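Local atomic coordinates of Oxidored_FMN domain-containing protein ([Pseudomonas] geniculata N1, PDB entry 6L6J), a protein that probably oxidises the amine 6-hydroxypseudooxynicotine in nicotine breakdown, using bound FMN and a [4Fe-4S] cluster for electron transfer. Residues Asp262-Ser267 / Met567-Asn572; Phe272-Gln277 / Trp439-Asp444. All coordinates share one frame; numbering follows the deposited sequence.

Interaction 1 (Asp262-Ser267 / Met567-Asn572); sequences DWAWDS and MVHVVN. With FMN (flavin mononucleotide), chain B.
His569, reaching out from helix 567-577, bonds to the backbone of Ala264 and presses an edge against the indole of Trp265. Its NE2 donates to Ala264 O at 2.7 Å; the bond is nearly straight (172°) and runs in the imidazole plane, though the nitrogen stands well above the carbonyl plane. The neighbouring carbon CE1 sits over the centre of the six-membered ring of the indole, 3.6 Å from Trp265 CE2, in a T-shaped stack with the planes at 77°. The first torsion of Trp265 swings the indole out toward the helix, and a near-perpendicular chi2 (94°) turns its broad face to the imidazole. Beside this bond, Ala264 CB touches Val568 CG1 at 4.0 Å, its small size allowing the helix to approach. A leucine in place of His569 would probably leave Ala264 O without this donor and lose the edge-to-face fit on Trp265. The same segment serves the flavin: Asp266 OD2, at the helix end, accepts from FMN O3' at 2.7 Å, and Ser267 OG, just past it, shares a hydrogen bond with FMN O4'. Following strand 255-261, this helix forms part of the FMN site at the C-terminal end of the TIM-barrel strands.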
# COMPACT_ATOMS: atom_id res chain seq x y z
N ASP A 262 -4.55 9.29 11.31
CA ASP A 262 -4.42 9.61 9.87
C ASP A 262 -3.62 8.51 9.16
O ASP A 262 -2.50 8.19 9.59
CB ASP A 262 -3.91 11.02 9.61
CG ASP A 262 -4.37 11.54 8.25
OD1 ASP A 262 -5.60 11.57 8.01
OD2 ASP A 262 -3.49 11.86 7.42
N TRP A 263 -4.23 7.96 8.11
CA TRP A 263 -3.74 6.82 7.31
C TRP A 263 -2.33 7.12 6.77
O TRP A 263 -1.52 6.18 6.72
CB TRP A 263 -4.77 6.52 6.22
CG TRP A 263 -4.68 5.14 5.62
CD1 TRP A 263 -3.83 4.13 5.97
CD2 TRP A 263 -5.50 4.63 4.56
NE1 TRP A 263 -4.04 3.03 5.17
CE2 TRP A 263 -5.05 3.32 4.29
CE3 TRP A 263 -6.56 5.15 3.80
CZ2 TRP A 263 -5.63 2.52 3.31
CZ3 TRP A 263 -7.14 4.35 2.82
CH2 TRP A 263 -6.68 3.06 2.58
N ALA A 264 -2.05 8.37 6.41
CA ALA A 264 -0.80 8.81 5.74
C ALA A 264 0.38 8.67 6.70
O ALA A 264 1.53 8.55 6.21
CB ALA A 264 -0.95 10.23 5.24
N TRP A 265 0.08 8.71 8.01
CA TRP A 265 1.05 8.52 9.12
C TRP A 265 1.03 7.07 9.65
O TRP A 265 2.06 6.62 10.22
CB TRP A 265 0.73 9.54 10.22
CG TRP A 265 0.73 10.95 9.75
CD1 TRP A 265 -0.34 11.68 9.32
CD2 TRP A 265 1.87 11.83 9.67
NE1 TRP A 265 0.04 12.95 8.97
CE2 TRP A 265 1.40 13.07 9.19
CE3 TRP A 265 3.23 11.68 9.94
CZ2 TRP A 265 2.25 14.16 8.99
CZ3 TRP A 265 4.07 12.75 9.73
CH2 TRP A 265 3.58 13.98 9.28
N ASP A 266 -0.07 6.35 9.48
CA ASP A 266 -0.24 4.93 9.91
C ASP A 266 0.41 3.99 8.89
O ASP A 266 1.25 3.17 9.26
CB ASP A 266 -1.73 4.60 10.14
CG ASP A 266 -1.96 3.25 10.81
OD1 ASP A 266 -1.11 2.86 11.64
OD2 ASP A 266 -3.00 2.60 10.52
N SER A 267 -0.02 4.05 7.63
CA SER A 267 0.59 3.29 6.51
C SER A 267 1.66 4.17 5.85
O SER A 267 1.51 4.50 4.65
CB SER A 267 -0.49 2.85 5.55
OG SER A 267 -1.50 2.12 6.22
N MET A 567 1.22 12.55 -0.49
CA MET A 567 1.12 13.98 -0.91
C MET A 567 1.60 14.87 0.25
O MET A 567 2.52 15.66 0.04
CB MET A 567 -0.28 14.42 -1.33
CG MET A 567 -0.21 15.60 -2.31
SD MET A 567 -1.76 16.46 -2.67
CE MET A 567 -2.77 15.07 -3.17
N VAL A 568 1.01 14.69 1.44
CA VAL A 568 1.29 15.57 2.61
C VAL A 568 2.78 15.49 2.98
O VAL A 568 3.31 16.48 3.46
CB VAL A 568 0.37 15.20 3.79
CG1 VAL A 568 0.64 13.77 4.28
CG2 VAL A 568 0.48 16.19 4.94
N HIS A 569 3.43 14.34 2.79
CA HIS A 569 4.86 14.13 3.13
C HIS A 569 5.75 14.71 2.04
O HIS A 569 6.79 15.30 2.40
CB HIS A 569 5.19 12.64 3.36
CG HIS A 569 4.32 12.01 4.39
ND1 HIS A 569 3.94 12.68 5.53
CD2 HIS A 569 3.72 10.80 4.43
CE1 HIS A 569 3.15 11.90 6.24
NE2 HIS A 569 2.97 10.75 5.57
N VAL A 570 5.39 14.55 0.76
CA VAL A 570 6.17 15.13 -0.37
C VAL A 570 6.18 16.66 -0.18
O VAL A 570 7.30 17.24 -0.13
CB VAL A 570 5.64 14.74 -1.76
CG1 VAL A 570 6.50 15.35 -2.85
CG2 VAL A 570 5.55 13.24 -1.96
N VAL A 571 4.99 17.27 -0.04
CA VAL A 571 4.83 18.73 0.17
C VAL A 571 5.71 19.16 1.36
O VAL A 571 6.64 19.97 1.12
CB VAL A 571 3.35 19.13 0.36
CG1 VAL A 571 3.20 20.57 0.79
CG2 VAL A 571 2.53 18.87 -0.89
N ASN A 572 5.48 18.63 2.57
CA ASN A 572 6.29 18.99 3.78
C ASN A 572 7.78 18.88 3.45
O ASN A 572 8.52 19.78 3.82
CB ASN A 572 6.01 18.12 5.00
CG ASN A 572 4.66 18.39 5.61
OD1 ASN A 572 3.98 19.32 5.20
ND2 ASN A 572 4.24 17.55 6.55
N1 FMN B . -6.70 0.16 9.04
C2 FMN B . -7.97 0.08 9.55
O2 FMN B . -8.11 0.27 10.76
N3 FMN B . -9.06 -0.23 8.84
C4 FMN B . -8.97 -0.49 7.53
O4 FMN B . -9.98 -0.77 6.87
C4A FMN B . -7.64 -0.40 6.87
N5 FMN B . -7.48 -0.64 5.54
C5A FMN B . -6.24 -0.62 5.01
C6 FMN B . -6.06 -0.94 3.67
C7 FMN B . -4.79 -0.93 3.14
C7M FMN B . -4.63 -1.21 1.70
C8 FMN B . -3.62 -0.63 3.98
C8M FMN B . -2.23 -0.59 3.41
C9 FMN B . -3.77 -0.32 5.30
C9A FMN B . -5.04 -0.31 5.87
N10 FMN B . -5.21 -0.04 7.24
C10 FMN B . -6.49 -0.08 7.74
C1' FMN B . -4.07 0.27 8.15
C2' FMN B . -3.38 -1.00 8.59
O2' FMN B . -4.29 -1.71 9.41
C3' FMN B . -2.13 -0.74 9.38
O3' FMN B . -2.48 -0.09 10.60
C4' FMN B . -1.08 0.09 8.64
O4' FMN B . -0.96 -0.36 7.27
C5' FMN B . 0.26 0.06 9.36
O5' FMN B . 0.72 -1.29 9.38
P FMN B . 1.73 -1.83 8.24
O1P FMN B . 3.00 -1.02 8.40
O2P FMN B . 1.86 -3.28 8.60
O3P FMN B . 1.02 -1.59 6.92

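Interaction 2 (Phe272-Gln277 / Trp439-Asp444); sequences FFEEGQ and WGRVVD
Glu274 and Arg441 carry this contact alone, each burying a similar small area against the other. Their side chains approach head-on from the two sides, and Arg441 NH2 lies 3.1 Å from Glu274 OE2, a salt bridge whose hydrogen bond is weak because the N-H points well off the oxygen (128°). The carboxylate oxygen lies near the guanidinium plane, at its edge, yet the two planes are turned 59° apart, so a single oxygen and a single nitrogen meet rather than a two-pronged pair. Arginine suits its place by length: its nearly straight chain carries the charge out from helix 441-450 to the loop. In Glu274 a bend at chi2 (58°) brings OE2 to NH2. Glutamate suits because its second oxygen, OE1, can form a salt bridge with Arg298, an FMN-binding residue; lying between two arginines would probably favour its charged form. Arg441 NH1 also makes a weak hydrogen bond to the carbonyl of Cys344, a ligand of the iron-sulfur cluster. The bridge thus spans from the loop between helices 263-266 and 279-282 of the barrel to helix 441-450, which packs through Val442 and Val443 on helices 398-410 and 426-430 of the Rossmann-like domain.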
# COMPACT_ATOMS: atom_id res chain seq x y z
N PHE A 272 9.44 7.93 3.45
CA PHE A 272 9.35 8.87 4.59
C PHE A 272 9.39 8.15 5.94
O PHE A 272 9.70 8.84 6.94
CB PHE A 272 8.10 9.73 4.41
CG PHE A 272 8.11 10.58 3.17
CD1 PHE A 272 8.99 11.65 3.05
CD2 PHE A 272 7.26 10.30 2.10
CE1 PHE A 272 9.01 12.43 1.90
CE2 PHE A 272 7.28 11.08 0.95
CZ PHE A 272 8.15 12.14 0.85
N PHE A 273 9.10 6.85 6.01
CA PHE A 273 9.16 6.08 7.28
C PHE A 273 10.05 4.86 7.08
O PHE A 273 10.24 4.52 5.93
CB PHE A 273 7.73 5.76 7.72
CG PHE A 273 6.84 6.97 7.87
CD1 PHE A 273 6.28 7.58 6.76
CD2 PHE A 273 6.55 7.50 9.13
CE1 PHE A 273 5.46 8.70 6.89
CE2 PHE A 273 5.73 8.61 9.26
CZ PHE A 273 5.18 9.22 8.14
N GLU A 274 10.62 4.28 8.14
CA GLU A 274 11.21 2.90 8.15
C GLU A 274 10.53 2.07 9.25
O GLU A 274 9.60 2.59 9.89
CB GLU A 274 12.75 2.93 8.27
CG GLU A 274 13.49 1.66 7.73
CD GLU A 274 13.33 1.21 6.27
OE1 GLU A 274 12.51 1.79 5.53
OE2 GLU A 274 14.01 0.27 5.87
N GLU A 275 10.96 0.82 9.41
CA GLU A 275 10.38 -0.17 10.35
C GLU A 275 10.19 0.39 11.75
O GLU A 275 11.04 1.10 12.24
CB GLU A 275 11.27 -1.40 10.48
CG GLU A 275 11.09 -2.38 9.36
CD GLU A 275 11.65 -3.74 9.72
OE1 GLU A 275 10.96 -4.50 10.49
OE2 GLU A 275 12.78 -4.00 9.25
N GLY A 276 9.10 -0.00 12.40
CA GLY A 276 8.82 0.28 13.81
C GLY A 276 8.99 1.75 14.11
O GLY A 276 9.57 2.04 15.14
N GLN A 277 8.50 2.62 13.22
CA GLN A 277 8.51 4.10 13.36
C GLN A 277 7.49 4.52 14.43
O GLN A 277 7.63 5.64 14.97
CB GLN A 277 8.25 4.80 12.01
CG GLN A 277 6.89 4.49 11.38
CD GLN A 277 5.74 5.42 11.75
OE1 GLN A 277 5.92 6.41 12.50
NE2 GLN A 277 4.54 5.09 11.23
N TRP A 439 12.79 0.21 -2.71
CA TRP A 439 12.18 -0.37 -3.94
C TRP A 439 13.16 -1.35 -4.60
O TRP A 439 12.73 -2.09 -5.50
CB TRP A 439 11.68 0.72 -4.91
CG TRP A 439 10.62 1.62 -4.32
CD1 TRP A 439 10.33 1.84 -3.00
CD2 TRP A 439 9.75 2.47 -5.05
NE1 TRP A 439 9.32 2.75 -2.87
CE2 TRP A 439 8.96 3.17 -4.12
CE3 TRP A 439 9.57 2.73 -6.42
CZ2 TRP A 439 8.01 4.11 -4.50
CZ3 TRP A 439 8.64 3.67 -6.80
CH2 TRP A 439 7.87 4.35 -5.85
N GLY A 440 14.42 -1.40 -4.15
CA GLY A 440 15.43 -2.36 -4.64
C GLY A 440 15.08 -3.79 -4.23
O GLY A 440 15.64 -4.77 -4.86
N ARG A 441 14.23 -3.97 -3.23
CA ARG A 441 13.94 -5.33 -2.73
C ARG A 441 13.11 -6.06 -3.80
O ARG A 441 13.18 -7.30 -3.84
CB ARG A 441 13.28 -5.29 -1.35
CG ARG A 441 14.15 -4.63 -0.28
CD ARG A 441 13.28 -4.17 0.87
NE ARG A 441 13.95 -3.36 1.89
CZ ARG A 441 13.33 -2.86 2.97
NH1 ARG A 441 12.03 -3.07 3.15
NH2 ARG A 441 13.99 -2.12 3.84
N VAL A 442 12.41 -5.32 -4.66
CA VAL A 442 11.77 -5.91 -5.87
C VAL A 442 12.85 -6.69 -6.66
O VAL A 442 12.56 -7.85 -7.09
CB VAL A 442 11.02 -4.87 -6.73
CG1 VAL A 442 10.80 -5.31 -8.18
CG2 VAL A 442 9.68 -4.50 -6.11
N VAL A 443 14.06 -6.11 -6.81
CA VAL A 443 15.18 -6.74 -7.56
C VAL A 443 15.82 -7.82 -6.69
O VAL A 443 15.92 -8.96 -7.16
CB VAL A 443 16.24 -5.71 -8.01
CG1 VAL A 443 17.34 -6.38 -8.83
CG2 VAL A 443 15.64 -4.55 -8.80
N ASP A 444 16.23 -7.48 -5.47
CA ASP A 444 16.97 -8.40 -4.56
C ASP A 444 16.17 -9.70 -4.34
O ASP A 444 16.68 -10.78 -4.68
CB ASP A 444 17.33 -7.74 -3.22
CG ASP A 444 18.22 -6.51 -3.38
OD1 ASP A 444 18.78 -6.33 -4.49
OD2 ASP A 444 18.33 -5.75 -2.39

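Interactions 1 and 2 have centres about 16 Å apart and share the region that follows barrel strand 255-261: helix 263-266 gives one segment and the loop after it the other. Along the chain, both segments of interaction 2 fall between those of interaction 1. Their partners differ, helix 567-577 in the second alpha/beta region and helix 441-450 in the Rossmann-like domain. The two contacts also meet directly: Phe273 packs on His569 and Trp265, Phe272 lies against His569, and Gln277 NE2 probably bonds to Trp265 O. One short part of the barrel, carrying the FMN-binding Asp266, thus ties the FMN domain to both later regions near its cofactor sites.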